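Local atomic coordinates of AP endonuclease, family 2 (Brucella melitensis biovar Abortus, PDB entry 3NGF), a protein that probably isomerises hydroxypyruvate, as a manganese-binding member of the hyi family with a xylose isomerase-like TIM barrel. Residues R79-I84 and M113-T117. Residues are numbered along the deposited sequence; the frame is centred on the assembly and turned at random. Where two conformers were deposited one is given.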
loop_
_atom_site.group_PDB
_atom_site.type_symbol
_atom_site.label_atom_id
_atom_site.label_comp_id
_atom_site.label_asym_id
_atom_site.label_seq_id
_atom_site.Cartn_x
_atom_site.Cartn_y
_atom_site.Cartn_z
ATOM N N ARG A 79 -5.411 -5.146 -12.958
ATOM C CA ARG A 79 -4.759 -4.433 -11.857
ATOM C C ARG A 79 -5.814 -3.713 -11.019
ATOM O O ARG A 79 -5.694 -2.528 -10.709
ATOM C CB ARG A 79 -3.733 -3.446 -12.417
ATOM C CG ARG A 79 -2.687 -4.114 -13.296
ATOM C CD ARG A 79 -1.750 -4.942 -12.428
ATOM N NE ARG A 79 -0.655 -5.559 -13.178
ATOM C CZ ARG A 79 -0.665 -6.793 -13.695
ATOM N NH1 ARG A 79 -1.733 -7.593 -13.581
ATOM N NH2 ARG A 79 0.404 -7.235 -14.356
ATOM N N GLY A 80 -6.855 -4.446 -10.633
ATOM C CA GLY A 80 -7.952 -3.871 -9.842
ATOM C C GLY A 80 -9.167 -3.572 -10.703
ATOM O O GLY A 80 -9.087 -3.598 -11.918
ATOM N N MET A 81 -10.296 -3.290 -10.065
ATOM C CA MET A 81 -11.511 -2.955 -10.812
ATOM C C MET A 81 -12.339 -1.831 -10.198
ATOM O O MET A 81 -13.436 -1.535 -10.697
ATOM C CB MET A 81 -12.380 -4.191 -10.920
ATOM C CG MET A 81 -12.971 -4.586 -9.593
ATOM S SD MET A 81 -13.358 -6.327 -9.607
ATOM C CE MET A 81 -11.719 -7.060 -9.603
ATOM N N ALA A 82 -11.830 -1.181 -9.150
ATOM C CA ALA A 82 -12.618 -0.130 -8.442
ATOM C C ALA A 82 -13.129 0.969 -9.375
ATOM O O ALA A 82 -14.210 1.504 -9.145
ATOM C CB ALA A 82 -11.851 0.502 -7.290
ATOM N N ALA A 83 -12.390 1.265 -10.448
ATOM C CA ALA A 83 -12.783 2.339 -11.379
ATOM C C ALA A 83 -13.364 1.839 -12.701
ATOM O O ALA A 83 -13.425 2.604 -13.652
ATOM C CB ALA A 83 -11.581 3.292 -11.662
ATOM N N ILE A 84 -13.779 0.576 -12.777
ATOM C CA ILE A 84 -14.263 0.010 -14.046
ATOM C C ILE A 84 -15.764 -0.235 -14.003
ATOM O O ILE A 84 -16.243 -1.168 -13.350
ATOM C CB ILE A 84 -13.515 -1.289 -14.406
ATOM C CG1 ILE A 84 -12.015 -0.993 -14.601
ATOM C CG2 ILE A 84 -14.078 -1.911 -15.669
ATOM C CD1 ILE A 84 -11.161 -2.220 -14.983
ATOM N N MET A 113 -7.428 -1.494 -5.332
ATOM C CA MET A 113 -6.866 -1.163 -6.640
ATOM C C MET A 113 -7.964 -0.738 -7.630
ATOM O O MET A 113 -9.108 -1.211 -7.567
ATOM C CB MET A 113 -6.071 -2.353 -7.188
ATOM C CG MET A 113 -4.871 -2.763 -6.293
ATOM S SD MET A 113 -3.789 -3.881 -7.190
ATOM C CE MET A 113 -2.976 -2.786 -8.329
ATOM N N SER A 114 -7.604 0.152 -8.545
ATOM C CA SER A 114 -8.582 0.808 -9.416
ATOM C C SER A 114 -8.718 0.220 -10.821
ATOM O O SER A 114 -9.787 0.315 -11.431
ATOM C CB SER A 114 -8.304 2.321 -9.515
ATOM O OG SER A 114 -8.741 3.007 -8.349
ATOM N N GLY A 115 -7.632 -0.333 -11.357
ATOM C CA GLY A 115 -7.657 -0.953 -12.679
ATOM C C GLY A 115 -6.946 -0.102 -13.712
ATOM O O GLY A 115 -6.680 1.088 -13.491
ATOM N N ILE A 116 -6.650 -0.737 -14.843
ATOM C CA ILE A 116 -6.211 -0.066 -16.060
ATOM C C ILE A 116 -7.469 0.476 -16.759
ATOM O O ILE A 116 -8.315 -0.321 -17.222
ATOM C CB ILE A 116 -5.482 -1.051 -17.017
ATOM C CG1 ILE A 116 -4.294 -1.733 -16.332
ATOM C CG2 ILE A 116 -5.046 -0.359 -18.318
ATOM C CD1 ILE A 116 -3.281 -0.785 -15.778
ATOM N N THR A 117 -7.573 1.803 -16.845
ATOM C CA THR A 117 -8.756 2.494 -17.380
ATOM C C THR A 117 -8.511 3.264 -18.688
ATOM O O THR A 117 -9.411 3.959 -19.183
ATOM C CB THR A 117 -9.311 3.460 -16.337
ATOM O OG1 THR A 117 -8.282 4.379 -15.935
ATOM C CG2 THR A 117 -9.826 2.671 -15.129
HETATM O O HOH W 1 -7.391 -3.643 -14.608
HETATM O O HOH W 2 -9.926 -3.924 -7.125
#
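Ala-83 N donates to Ser-114 O at 2.9 Å, and Ala-82 N to Met-113 O at 3.1 Å. Both are fairly straight (N-H...O 158° and 156°). They hold the type I turn Met-81 to Ile-84, closed by its own Ile-84 N to Met-81 O bond, against residues 113-117. Beside them the Ala-83 methyl packs on Thr-117 CG2 (Ala-83 CB to Thr-117 CG2 3.9 Å) and on Ser-114 CB.

At Gly-80 the backbones meet closely, Gly-80 CA to Gly-115 CA 4.1 Å, and Met-113 CB packs against Gly-80 CA at 3.6 Å. The Met-113 chain, extended at chi2, bends at chi3 (74°), which brings Met-113 CE to 3.6 Å from Arg-79 O. Arg-79 and Ile-116 run side by side, touching at Arg-79 CG to Ile-116 CG1 4.2 Å, while the guanidinium leads away to Trp-74, through a hydrogen bond to its carbonyl and a cation-pi contact. One water joins Arg-79 N, Gly-80 O and Ile-116 N.

Met-113 lies about 6 Å, side chain to side chain, from the manganese ligand Glu-150. The pairing joins the loops following strands 63-68 and 109-111, adjacent beta-alpha loops of a TIM barrel.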